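Local coordinates for protein PvdO (Pseudomonas aeruginosa, PDB 5HHA) that probably takes part in chromophore maturation in the periplasm, and binds calcium in a domain of the formylglycine-generating enzyme family, at residues Y218-D223 with N267-S272; D38-V43 with F280-E285; R81-A86 with R123-C128; V43-G48 with R157-R162. All blocks are in the same frame, centred on the assembly; numbering follows the deposited sequence.

Contact 1: Y218-D223 with N267-S272; sequences YEWVAD and NNAAPS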
loop_
_atom_site.group_PDB
_atom_site.type_symbol
_atom_site.label_atom_id
_atom_site.label_comp_id
_atom_site.label_asym_id
_atom_site.label_seq_id
_atom_site.Cartn_x
_atom_site.Cartn_y
_atom_site.Cartn_z
ATOM N N TYR A 218 2.989 -5.197 -2.718
ATOM C CA TYR A 218 2.707 -4.979 -1.288
ATOM C C TYR A 218 3.185 -3.592 -0.883
ATOM O O TYR A 218 3.987 -2.970 -1.596
ATOM C CB TYR A 218 3.460 -6.017 -0.453
ATOM C CG TYR A 218 2.685 -7.287 -0.180
ATOM C CD1 TYR A 218 1.872 -7.376 0.942
ATOM C CD2 TYR A 218 2.769 -8.394 -1.016
ATOM C CE1 TYR A 218 1.176 -8.530 1.245
ATOM C CE2 TYR A 218 2.067 -9.566 -0.716
ATOM C CZ TYR A 218 1.262 -9.610 0.413
ATOM O OH TYR A 218 0.560 -10.762 0.792
ATOM N N GLU A 219 2.736 -3.135 0.274
ATOM C CA GLU A 219 3.059 -1.813 0.774
ATOM C C GLU A 219 3.386 -1.869 2.245
ATOM O O GLU A 219 2.641 -2.465 3.035
ATOM C CB GLU A 219 1.871 -0.872 0.641
ATOM C CG GLU A 219 1.470 -0.590 -0.796
ATOM C CD GLU A 219 0.106 0.043 -0.902
ATOM O OE1 GLU A 219 -0.390 0.588 0.114
ATOM O OE2 GLU A 219 -0.475 0.017 -2.013
ATOM N N TRP A 220 4.450 -1.179 2.647
ATOM C CA TRP A 220 4.686 -0.962 4.056
ATOM C C TRP A 220 3.554 -0.142 4.684
ATOM O O TRP A 220 3.060 0.811 4.075
ATOM C CB TRP A 220 5.974 -0.168 4.267
ATOM C CG TRP A 220 7.214 -0.875 3.863
ATOM C CD1 TRP A 220 7.973 -0.592 2.772
ATOM C CD2 TRP A 220 7.859 -1.976 4.534
ATOM N NE1 TRP A 220 9.057 -1.437 2.729
ATOM C CE2 TRP A 220 9.003 -2.299 3.785
ATOM C CE3 TRP A 220 7.573 -2.728 5.678
ATOM C CZ2 TRP A 220 9.875 -3.312 4.154
ATOM C CZ3 TRP A 220 8.442 -3.738 6.039
ATOM C CH2 TRP A 220 9.575 -4.029 5.270
ATOM N N VAL A 221 3.181 -0.518 5.907
ATOM C CA VAL A 221 2.387 0.340 6.791
ATOM C C VAL A 221 3.120 0.395 8.134
ATOM O O VAL A 221 4.050 -0.353 8.375
ATOM C CB VAL A 221 0.920 -0.123 6.942
ATOM C CG1 VAL A 221 0.225 -0.142 5.580
ATOM C CG2 VAL A 221 0.843 -1.482 7.584
ATOM N N ALA A 222 2.682 1.276 9.035
ATOM C CA ALA A 222 3.474 1.565 10.223
ATOM C C ALA A 222 3.408 0.458 11.263
ATOM O O ALA A 222 4.351 0.267 12.028
ATOM C CB ALA A 222 3.037 2.872 10.875
ATOM N N ASP A 223 2.271 -0.234 11.348
ATOM C CA ASP A 223 1.935 -1.081 12.479
ATOM C C ASP A 223 2.926 -2.197 12.709
ATOM O O ASP A 223 3.421 -2.824 11.771
ATOM C CB ASP A 223 0.554 -1.741 12.293
ATOM C CG ASP A 223 -0.552 -0.746 12.049
ATOM O OD1 ASP A 223 -0.380 0.154 11.209
ATOM O OD2 ASP A 223 -1.617 -0.883 12.705
ATOM N N ASN A 267 -0.264 -9.373 5.878
ATOM C CA ASN A 267 1.031 -10.037 5.818
ATOM C C ASN A 267 2.009 -9.204 6.631
ATOM O O ASN A 267 1.645 -8.166 7.174
ATOM C CB ASN A 267 1.458 -10.196 4.350
ATOM C CG ASN A 267 2.402 -11.378 4.138
ATOM O OD1 ASN A 267 3.003 -11.910 5.062
ATOM N ND2 ASN A 267 2.535 -11.791 2.900
ATOM N N ASN A 268 3.242 -9.662 6.729
ATOM C CA ASN A 268 4.234 -9.013 7.582
ATOM C C ASN A 268 5.626 -9.221 7.004
ATOM O O ASN A 268 5.834 -10.060 6.146
ATOM C CB ASN A 268 4.140 -9.529 9.031
ATOM C CG ASN A 268 4.519 -10.976 9.154
ATOM O OD1 ASN A 268 3.651 -11.850 9.294
ATOM N ND2 ASN A 268 5.789 -11.259 9.053
ATOM N N ALA A 269 6.560 -8.411 7.453
ATOM C CA ALA A 269 7.959 -8.524 7.056
ATOM C C ALA A 269 8.779 -7.960 8.218
ATOM O O ALA A 269 8.288 -7.158 8.995
ATOM C CB ALA A 269 8.221 -7.732 5.781
ATOM N N ALA A 270 10.047 -8.338 8.306
ATOM C CA ALA A 270 10.938 -7.632 9.220
ATOM C C ALA A 270 11.163 -6.241 8.657
ATOM O O ALA A 270 11.281 -6.083 7.423
ATOM C CB ALA A 270 12.261 -8.376 9.339
ATOM N N PRO A 271 11.207 -5.217 9.504
ATOM C CA PRO A 271 11.334 -3.860 8.956
ATOM C C PRO A 271 12.625 -3.591 8.187
ATOM O O PRO A 271 12.669 -2.659 7.374
ATOM C CB PRO A 271 11.191 -2.953 10.193
ATOM C CG PRO A 271 11.423 -3.856 11.361
ATOM C CD PRO A 271 10.979 -5.208 10.962
ATOM N N SER A 272 13.657 -4.408 8.394
ATOM C CA SER A 272 14.900 -4.266 7.652
ATOM C C SER A 272 14.854 -5.026 6.328
ATOM O O SER A 272 15.805 -4.936 5.561
ATOM C CB SER A 272 16.082 -4.740 8.510
ATOM O OG SER A 272 15.931 -6.106 8.859
#
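Asn-267 turns its amide to the far side of CB from its own backbone N (chi1 -154°), which lands it against the phenol of Tyr-218, and Trp-220 holds CG opposite its carbonyl carbon (chi1 -66°), sending the far corner of the indole to Ala-269 and Ala-270. At the polar end, Asn-267 ND2 donates a nearly straight hydrogen bond to Tyr-218 OH over 3.1 Å, and the hydroxyl lies close to the amide plane. Amide and phenol ring are themselves turned steeply against each other, their planes 72° apart. The stem of the asparagine packs as well, CB of Asn-267 lying 3.5 Å from CE1 of Tyr-218. On the other side of the amide, Asn-267 OD1 accepts the backbone N of Asn-268 at 2.8 Å, so both ends of the amide have a partner, which helps set its rotation. The indole makes the apolar half: CH2 of Trp-220 is 4.0 Å from CB of Ala-269, and the same CH2 brings the ring edge to within 3.4 Å of Ala-270 O. Its NE1 bonds to Val-129 O. The two strands are not sheet partners; strand 247-251 pairs with each of them, and its Ile-249 touches Tyr-218 and Trp-220. Strand 278-285 runs parallel to 218-221 as its other partner, while helix 131-145 packs Tyr-131 and Val-134 against the indole.

Contact 2: D38-V43 with F280-E285; sequences DCPEMV and FRVARE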
loop_
_atom_site.group_PDB
_atom_site.type_symbol
_atom_site.label_atom_id
_atom_site.label_comp_id
_atom_site.label_asym_id
_atom_site.label_seq_id
_atom_site.Cartn_x
_atom_site.Cartn_y
_atom_site.Cartn_z
ATOM N N ASP A 38 7.258 17.101 -8.020
ATOM C CA ASP A 38 7.876 15.792 -7.804
ATOM C C ASP A 38 7.167 14.999 -6.733
ATOM O O ASP A 38 7.549 13.867 -6.453
ATOM C CB ASP A 38 9.325 15.992 -7.316
ATOM C CG ASP A 38 10.301 16.219 -8.444
ATOM O OD1 ASP A 38 10.121 15.628 -9.532
ATOM O OD2 ASP A 38 11.267 16.976 -8.226
ATOM N N CYS A 39 6.169 15.607 -6.097
ATOM C CA CYS A 39 5.498 15.009 -4.948
ATOM C C CYS A 39 4.399 14.062 -5.397
ATOM O O CYS A 39 3.815 14.259 -6.476
ATOM C CB CYS A 39 4.851 16.093 -4.093
ATOM S SG CYS A 39 6.015 17.176 -3.229
ATOM N N PRO A 40 4.097 13.046 -4.564
ATOM C CA PRO A 40 3.039 12.111 -4.966
ATOM C C PRO A 40 1.671 12.768 -5.064
ATOM O O PRO A 40 1.369 13.664 -4.289
ATOM C CB PRO A 40 3.057 11.067 -3.850
ATOM C CG PRO A 40 4.408 11.158 -3.225
ATOM C CD PRO A 40 4.790 12.609 -3.345
ATOM N N GLU A 41 0.858 12.319 -6.000
ATOM C CA GLU A 41 -0.525 12.773 -6.083
ATOM C C GLU A 41 -1.335 12.213 -4.921
ATOM O O GLU A 41 -1.386 10.988 -4.722
ATOM C CB GLU A 41 -1.127 12.347 -7.405
ATOM C CG GLU A 41 -0.433 13.047 -8.592
ATOM C CD GLU A 41 -0.882 12.557 -9.951
ATOM O OE1 GLU A 41 -1.901 11.863 -10.061
ATOM O OE2 GLU A 41 -0.200 12.865 -10.953
ATOM N N MET A 42 -1.938 13.106 -4.152
ATOM C CA MET A 42 -2.676 12.749 -2.954
ATOM C C MET A 42 -4.173 12.851 -3.210
ATOM O O MET A 42 -4.637 13.710 -3.988
ATOM C CB MET A 42 -2.294 13.699 -1.844
ATOM C CG MET A 42 -0.820 13.750 -1.575
ATOM S SD MET A 42 -0.064 12.172 -1.154
ATOM C CE MET A 42 -0.806 11.857 0.469
ATOM N N VAL A 43 -4.949 11.984 -2.565
ATOM C CA VAL A 43 -6.402 12.051 -2.638
ATOM C C VAL A 43 -6.951 12.105 -1.215
ATOM O O VAL A 43 -6.487 11.406 -0.312
ATOM C CB VAL A 43 -7.003 10.866 -3.461
ATOM C CG1 VAL A 43 -6.677 9.493 -2.833
ATOM C CG2 VAL A 43 -8.504 11.037 -3.653
ATOM N N PHE A 280 5.220 1.305 -1.292
ATOM C CA PHE A 280 4.607 2.052 -0.194
ATOM C C PHE A 280 3.762 3.176 -0.695
ATOM O O PHE A 280 3.962 3.667 -1.808
ATOM C CB PHE A 280 5.652 2.608 0.773
ATOM C CG PHE A 280 6.576 3.642 0.159
ATOM C CD1 PHE A 280 7.653 3.265 -0.640
ATOM C CD2 PHE A 280 6.406 4.997 0.428
ATOM C CE1 PHE A 280 8.518 4.206 -1.154
ATOM C CE2 PHE A 280 7.267 5.946 -0.096
ATOM C CZ PHE A 280 8.330 5.549 -0.874
ATOM N N ARG A 281 2.800 3.576 0.127
ATOM C CA ARG A 281 2.110 4.847 -0.023
ATOM C C ARG A 281 2.565 5.762 1.121
ATOM O O ARG A 281 3.173 5.325 2.092
ATOM C CB ARG A 281 0.594 4.655 0.035
ATOM C CG ARG A 281 0.049 3.850 -1.094
ATOM C CD ARG A 281 -1.459 3.648 -0.983
ATOM N NE ARG A 281 -1.826 2.564 -1.855
ATOM C CZ ARG A 281 -2.284 2.686 -3.098
ATOM N NH1 ARG A 281 -2.628 3.863 -3.610
ATOM N NH2 ARG A 281 -2.437 1.597 -3.835
ATOM N N VAL A 282 2.228 7.048 0.985
ATOM C CA VAL A 282 2.340 7.979 2.082
ATOM C C VAL A 282 0.980 8.592 2.357
ATOM O O VAL A 282 0.097 8.659 1.496
ATOM C CB VAL A 282 3.389 9.103 1.813
ATOM C CG1 VAL A 282 4.801 8.543 1.755
ATOM C CG2 VAL A 282 3.083 9.895 0.540
ATOM N N ALA A 283 0.859 9.080 3.585
ATOM C CA ALA A 283 -0.337 9.785 4.035
ATOM C C ALA A 283 0.047 11.200 4.439
ATOM O O ALA A 283 1.199 11.448 4.788
ATOM C CB ALA A 283 -0.979 9.061 5.211
ATOM N N ARG A 284 -0.948 12.079 4.455
ATOM C CA ARG A 284 -0.727 13.488 4.762
ATOM C C ARG A 284 -1.898 13.999 5.584
ATOM O O ARG A 284 -3.052 13.823 5.194
ATOM C CB ARG A 284 -0.564 14.267 3.452
ATOM C CG ARG A 284 -1.142 15.675 3.409
ATOM C CD ARG A 284 -0.063 16.712 3.340
ATOM N NE ARG A 284 -0.302 17.799 2.373
ATOM C CZ ARG A 284 -1.193 18.780 2.528
ATOM N NH1 ARG A 284 -2.003 18.801 3.569
ATOM N NH2 ARG A 284 -1.281 19.722 1.615
ATOM N N GLU A 285 -1.612 14.644 6.706
ATOM C CA GLU A 285 -2.679 15.252 7.493
ATOM C C GLU A 285 -3.166 16.490 6.757
ATOM O O GLU A 285 -2.411 17.148 6.049
ATOM C CB GLU A 285 -2.191 15.567 8.907
ATOM C CG GLU A 285 -2.505 14.430 9.897
ATOM C CD GLU A 285 -1.319 14.008 10.751
ATOM O OE1 GLU A 285 -0.748 14.858 11.458
ATOM O OE2 GLU A 285 -0.967 12.811 10.741
#
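Met-42 lays its thioether end over Val-282, with CE reaching on to the stem of Arg-284. This is where an early strand, 42-52, comes near the C-terminal strand, 278-285, in a family whose fold is usually described as a variant of the C-type lectin-like fold. The two strands do not pair directly here: strand 77-80 is antiparallel to both, and Met-42 touches its Ala-78 and Ser-80. The methionine is folded rather than extended, chi2 (-58°) and chi3 (-68°) both bending it, and this curls the methyl back toward the C-terminal strand. SD of Met-42 sits 4.2 Å from CG2 of Val-282, and CE of Met-42 is 3.8 Å from CB of Arg-284. Pro-40 adds a second apolar contact, its CG 4.2 Å from Val-282 CG2, with the two side chains crossing at about a right angle. All five touching residues are buried, and the side-chain contacts are apolar. Tyr-149 of strand 149-150 also touches Met-42, Val-282 and Arg-284, while Tyr-137 and Leu-141 of helix 131-145 pack on Pro-40. The polar end of Arg-284 is spent elsewhere: NE makes a salt bridge with Asp-35, and NH1 donates to Glu-285 O at 3.0 Å, the acceptor lying in the guanidinium plane. Back at the interface, the Met-42 methyl CE stands 3.5 Å from the carbonyl O of Val-282.

Contact 3: R81-A86 with R123-C128; sequences RYQVTA and RQPAVC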
loop_
_atom_site.group_PDB
_atom_site.type_symbol
_atom_site.label_atom_id
_atom_site.label_comp_id
_atom_site.label_asym_id
_atom_site.label_seq_id
_atom_site.Cartn_x
_atom_site.Cartn_y
_atom_site.Cartn_z
ATOM N N ARG A 81 -2.737 8.462 -4.039
ATOM C CA ARG A 81 -3.716 7.681 -4.788
ATOM C C ARG A 81 -3.079 6.503 -5.503
ATOM O O ARG A 81 -3.758 5.509 -5.834
ATOM C CB ARG A 81 -4.548 8.553 -5.740
ATOM C CG ARG A 81 -3.823 9.210 -6.887
ATOM C CD ARG A 81 -4.868 9.872 -7.766
ATOM N NE ARG A 81 -4.320 10.527 -8.945
ATOM C CZ ARG A 81 -5.077 10.965 -9.947
ATOM N NH1 ARG A 81 -6.401 10.844 -9.884
ATOM N NH2 ARG A 81 -4.508 11.546 -11.003
ATOM N N TYR A 82 -1.785 6.635 -5.766
ATOM C CA TYR A 82 -0.952 5.557 -6.279
ATOM C C TYR A 82 0.074 5.168 -5.219
ATOM O O TYR A 82 0.342 5.938 -4.289
ATOM C CB TYR A 82 -0.163 6.024 -7.499
ATOM C CG TYR A 82 -0.994 6.638 -8.594
ATOM C CD1 TYR A 82 -1.973 5.901 -9.228
ATOM C CD2 TYR A 82 -0.793 7.954 -9.017
ATOM C CE1 TYR A 82 -2.722 6.437 -10.253
ATOM C CE2 TYR A 82 -1.547 8.499 -10.046
ATOM C CZ TYR A 82 -2.515 7.730 -10.629
ATOM O OH TYR A 82 -3.262 8.271 -11.652
ATOM N N GLN A 83 0.657 3.994 -5.362
ATOM C CA GLN A 83 1.922 3.713 -4.741
ATOM C C GLN A 83 2.931 4.788 -5.181
ATOM O O GLN A 83 2.862 5.306 -6.308
ATOM C CB GLN A 83 2.374 2.313 -5.149
ATOM C CG GLN A 83 1.547 1.206 -4.475
ATOM C CD GLN A 83 0.945 0.165 -5.412
ATOM O OE1 GLN A 83 1.157 0.154 -6.626
ATOM N NE2 GLN A 83 0.188 -0.759 -4.806
ATOM N N VAL A 84 3.840 5.142 -4.283
ATOM C CA VAL A 84 4.874 6.104 -4.643
ATOM C C VAL A 84 5.683 5.519 -5.785
ATOM O O VAL A 84 6.000 4.336 -5.786
ATOM C CB VAL A 84 5.726 6.446 -3.432
ATOM C CG1 VAL A 84 6.948 7.304 -3.831
ATOM C CG2 VAL A 84 4.888 7.189 -2.397
ATOM N N THR A 85 5.987 6.332 -6.792
ATOM C CA THR A 85 6.594 5.794 -8.004
ATOM C C THR A 85 8.106 5.790 -7.955
ATOM O O THR A 85 8.722 6.465 -7.132
ATOM C CB THR A 85 6.204 6.596 -9.252
ATOM O OG1 THR A 85 6.797 7.899 -9.157
ATOM C CG2 THR A 85 4.682 6.695 -9.435
ATOM N N ALA A 86 8.691 5.024 -8.856
ATOM C CA ALA A 86 10.142 4.997 -9.003
ATOM C C ALA A 86 10.701 6.391 -9.273
ATOM O O ALA A 86 11.742 6.754 -8.722
ATOM C CB ALA A 86 10.539 4.059 -10.108
ATOM N N ARG A 123 7.082 5.459 -13.801
ATOM C CA ARG A 123 5.750 5.393 -13.222
ATOM C C ARG A 123 5.423 4.027 -12.644
ATOM O O ARG A 123 4.346 3.864 -12.088
ATOM C CB ARG A 123 4.687 5.770 -14.244
ATOM C CG ARG A 123 4.930 7.142 -14.845
ATOM C CD ARG A 123 3.884 8.095 -14.491
ATOM N NE ARG A 123 4.236 8.707 -13.233
ATOM C CZ ARG A 123 3.379 8.984 -12.264
ATOM N NH1 ARG A 123 2.083 8.703 -12.400
ATOM N NH2 ARG A 123 3.844 9.560 -11.162
ATOM N N GLN A 124 6.324 3.063 -12.729
ATOM C CA GLN A 124 6.102 1.835 -11.971
ATOM C C GLN A 124 6.361 2.147 -10.494
ATOM O O GLN A 124 7.024 3.116 -10.148
ATOM C CB GLN A 124 7.017 0.726 -12.462
ATOM C CG GLN A 124 6.428 -0.071 -13.631
ATOM C CD GLN A 124 7.483 -0.877 -14.356
ATOM O OE1 GLN A 124 7.836 -1.982 -13.965
ATOM N NE2 GLN A 124 8.005 -0.322 -15.440
ATOM N N PRO A 125 5.825 1.319 -9.577
ATOM C CA PRO A 125 6.026 1.606 -8.152
ATOM C C PRO A 125 7.487 1.545 -7.732
ATOM O O PRO A 125 8.252 0.671 -8.160
ATOM C CB PRO A 125 5.240 0.492 -7.439
ATOM C CG PRO A 125 4.273 0.001 -8.445
ATOM C CD PRO A 125 4.928 0.176 -9.795
ATOM N N ALA A 126 7.861 2.450 -6.839
ATOM C CA ALA A 126 9.117 2.323 -6.111
ATOM C C ALA A 126 9.103 1.025 -5.313
ATOM O O ALA A 126 8.087 0.659 -4.684
ATOM C CB ALA A 126 9.291 3.487 -5.168
ATOM N N VAL A 127 10.219 0.324 -5.310
ATOM C CA VAL A 127 10.384 -0.898 -4.541
ATOM C C VAL A 127 11.813 -0.907 -3.967
ATOM O O VAL A 127 12.551 0.086 -4.094
ATOM C CB VAL A 127 10.129 -2.141 -5.425
ATOM C CG1 VAL A 127 8.661 -2.216 -5.839
ATOM C CG2 VAL A 127 11.058 -2.171 -6.658
ATOM N N CYS A 128 12.200 -2.010 -3.333
ATOM C CA CYS A 128 13.575 -2.187 -2.873
ATOM C C CYS A 128 13.932 -1.165 -1.820
ATOM O O CYS A 128 15.099 -0.751 -1.710
ATOM C CB CYS A 128 14.547 -2.187 -4.064
ATOM S SG CYS A 128 14.369 -3.639 -5.100
HETATM O O HOH W 1 5.785 2.040 -4.054
HETATM O O HOH W 2 7.075 9.597 -11.444
#
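Thr-85 and Pro-125 form a single bridge with the bonds of an antiparallel non-hydrogen-bonded pair, made by the flanking residues, though the chains run 78° apart. Ala-126 N donates to Val-84 O at 2.9 Å, meeting a lone pair in the carbonyl plane, and Ala-86 N donates to Gln-124 O at 2.8 Å, arriving almost in line with the carbonyl bond. Val-84 O is approached a second time, by water HOH 1 at 2.9 Å, which also lies 2.8 Å from Ala-126 O; more acceptors surround this water than it has protons, so they cannot all be served at once. A second water, HOH 2, joins the side chains, 2.9 Å from Thr-85 OG1 and accepting from Arg-123 NH2 over 3.2 Å at the edge of the guanidinium. Bends at chi2 and chi3 bring Arg-123 back to this spot although its side chain starts out away from the other segment, and CG2 of Thr-85 then covers one guanidinium face, 3.4 Å from NH2 of Arg-123. Gln-83 rests its OE1 3.6 Å from Pro-125 CG, while its NE2 is bonded to Glu-219. Pro-125 O is taken by Gln-120 NE2. Thr-85 is the N-cap of helix 86-96: its side chain caps a backbone N in the first turn, and Glu-88 OE1 accepts Thr-85 N, a return bond of the kind found in a capping box.

Contact 4: V43-G48 with R157-R162; sequences VVLPAG and REYGAR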
loop_
_atom_site.group_PDB
_atom_site.type_symbol
_atom_site.label_atom_id
_atom_site.label_comp_id
_atom_site.label_asym_id
_atom_site.label_seq_id
_atom_site.Cartn_x
_atom_site.Cartn_y
_atom_site.Cartn_z
ATOM N N VAL A 43 -4.949 11.984 -2.565
ATOM C CA VAL A 43 -6.402 12.051 -2.638
ATOM C C VAL A 43 -6.951 12.105 -1.215
ATOM O O VAL A 43 -6.487 11.406 -0.312
ATOM C CB VAL A 43 -7.003 10.866 -3.461
ATOM C CG1 VAL A 43 -6.677 9.493 -2.833
ATOM C CG2 VAL A 43 -8.504 11.037 -3.653
ATOM N N VAL A 44 -7.933 12.979 -1.014
ATOM C CA VAL A 44 -8.565 13.115 0.284
ATOM C C VAL A 44 -9.559 11.985 0.520
ATOM O O VAL A 44 -10.459 11.771 -0.282
ATOM C CB VAL A 44 -9.300 14.480 0.408
ATOM C CG1 VAL A 44 -10.010 14.604 1.755
ATOM C CG2 VAL A 44 -8.327 15.645 0.208
ATOM N N LEU A 45 -9.360 11.272 1.619
ATOM C CA LEU A 45 -10.313 10.267 2.091
ATOM C C LEU A 45 -11.239 10.884 3.129
ATOM O O LEU A 45 -10.824 11.671 3.951
ATOM C CB LEU A 45 -9.593 9.054 2.697
ATOM C CG LEU A 45 -8.558 8.346 1.806
ATOM C CD1 LEU A 45 -8.148 7.023 2.456
ATOM C CD2 LEU A 45 -9.097 8.079 0.431
ATOM N N PRO A 46 -12.511 10.479 3.123
ATOM C CA PRO A 46 -13.487 11.041 4.052
ATOM C C PRO A 46 -13.300 10.528 5.457
ATOM O O PRO A 46 -12.773 9.436 5.694
ATOM C CB PRO A 46 -14.816 10.548 3.482
ATOM C CG PRO A 46 -14.487 9.310 2.776
ATOM C CD PRO A 46 -13.114 9.517 2.193
ATOM N N ALA A 47 -13.690 11.341 6.426
ATOM C CA ALA A 47 -13.912 10.859 7.771
ATOM C C ALA A 47 -15.039 9.839 7.744
ATOM O O ALA A 47 -15.852 9.838 6.835
ATOM C CB ALA A 47 -14.270 12.012 8.689
ATOM N N GLY A 48 -15.088 8.969 8.744
ATOM C CA GLY A 48 -16.120 7.952 8.837
ATOM C C GLY A 48 -15.594 6.716 9.515
ATOM O O GLY A 48 -14.429 6.659 9.890
ATOM N N ARG A 157 -4.995 1.847 5.462
ATOM C CA ARG A 157 -4.772 1.145 4.213
ATOM C C ARG A 157 -6.002 0.292 3.851
ATOM O O ARG A 157 -6.484 0.332 2.709
ATOM C CB ARG A 157 -3.480 0.333 4.273
ATOM C CG ARG A 157 -2.798 0.088 2.929
ATOM C CD ARG A 157 -3.521 -0.907 2.029
ATOM N NE ARG A 157 -2.753 -1.136 0.806
ATOM C CZ ARG A 157 -3.125 -1.955 -0.168
ATOM N NH1 ARG A 157 -4.164 -2.755 -0.004
ATOM N NH2 ARG A 157 -2.432 -1.989 -1.288
ATOM N N GLU A 158 -6.525 -0.467 4.803
ATOM C CA GLU A 158 -7.717 -1.270 4.482
ATOM C C GLU A 158 -8.913 -0.368 4.163
ATOM O O GLU A 158 -9.680 -0.653 3.265
ATOM C CB GLU A 158 -8.064 -2.261 5.588
ATOM C CG GLU A 158 -9.194 -3.232 5.149
ATOM C CD GLU A 158 -9.442 -4.404 6.081
ATOM O OE1 GLU A 158 -8.475 -5.046 6.520
ATOM O OE2 GLU A 158 -10.646 -4.678 6.328
ATOM N N TYR A 159 -9.051 0.736 4.894
ATOM C CA TYR A 159 -10.134 1.697 4.648
ATOM C C TYR A 159 -10.073 2.190 3.210
ATOM O O TYR A 159 -11.061 2.259 2.497
ATOM C CB TYR A 159 -9.978 2.859 5.602
ATOM C CG TYR A 159 -11.006 3.965 5.542
ATOM C CD1 TYR A 159 -12.348 3.706 5.816
ATOM C CD2 TYR A 159 -10.622 5.289 5.338
ATOM C CE1 TYR A 159 -13.281 4.736 5.857
ATOM C CE2 TYR A 159 -11.555 6.321 5.355
ATOM C CZ TYR A 159 -12.870 6.026 5.646
ATOM O OH TYR A 159 -13.851 7.008 5.728
ATOM N N GLY A 160 -8.876 2.567 2.792
ATOM C CA GLY A 160 -8.638 3.113 1.468
ATOM C C GLY A 160 -8.783 2.097 0.363
ATOM O O GLY A 160 -9.199 2.434 -0.752
ATOM N N ALA A 161 -8.454 0.839 0.648
ATOM C CA ALA A 161 -8.642 -0.239 -0.302
ATOM C C ALA A 161 -10.122 -0.521 -0.506
ATOM O O ALA A 161 -10.559 -0.739 -1.633
ATOM C CB ALA A 161 -7.930 -1.507 0.169
ATOM N N ARG A 162 -10.887 -0.562 0.580
ATOM C CA ARG A 162 -12.284 -0.956 0.486
ATOM C C ARG A 162 -13.168 0.111 -0.138
ATOM O O ARG A 162 -14.112 -0.204 -0.878
ATOM C CB ARG A 162 -12.848 -1.281 1.853
ATOM C CG ARG A 162 -12.295 -2.553 2.458
ATOM C CD ARG A 162 -12.975 -2.870 3.804
ATOM N NE ARG A 162 -12.543 -4.166 4.324
ATOM C CZ ARG A 162 -12.942 -5.328 3.819
ATOM N NH1 ARG A 162 -13.836 -5.373 2.861
ATOM N NH2 ARG A 162 -12.431 -6.452 4.275
#
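The phenol ring of Tyr-159 carries Pro-46 O at its edge, in plane, while the methyl CD1 of Leu-45 comes in obliquely, 4.2 Å from CD2 of Tyr-159. Three further rings meet it: Phe-208 edge-to-face, and Phe-73 and Phe-50 at inclined angles. A second flat group stands on the same helix, the guanidinium of Arg-162, whose NE and NH2 both grip the one atom Glu-158 OE2 side-on; NE of Arg-162 is 2.8 Å from that oxygen, which lies in the guanidinium plane. In Tyr-159, CG trans to the backbone N (chi1 -179°) extends the ring toward the strand. Leu-45 and the tyrosine lie alongside each other, running opposite ways, and CD1 of Leu-45 lies 4.1 Å from CA of Gly-160, resting on the bare backbone of the helix. CG of Pro-46 is 3.8 Å from Tyr-159 OH. The hydroxyl donates to Pro-46 O at 2.7 Å, coming from above the carbonyl plane, 50° out of it, rather than along a lone pair. Because the phenol is the donor in this short bond, the arrangement is consistent with a neutral tyrosine that pins helix 154-162 to the backbone at Pro-46, in the break of strand 42-52.

From the N terminus, 38-43 opens contact 2, the outermost loop, which closes only at 280-285; the other three contacts all lie within it. Contact 4 opens next, sharing Val-43 and strand 42-52 with contact 2, and closes on helix 154-162. Inside its span, 81-86 and 123-128 form contact 3 around helix 86-96. Contact 1 follows in series, after contact 4 has closed, and brackets strand 247-251. None of the loops cross. Glu-219 of contact 1 ties the set together: its OE2 meets Arg-281 of contact 2, Gln-83 of contact 3 and Arg-157 of contact 4. A further salt bridge, Glu-41 to Arg-81, joins contacts 2 and 3.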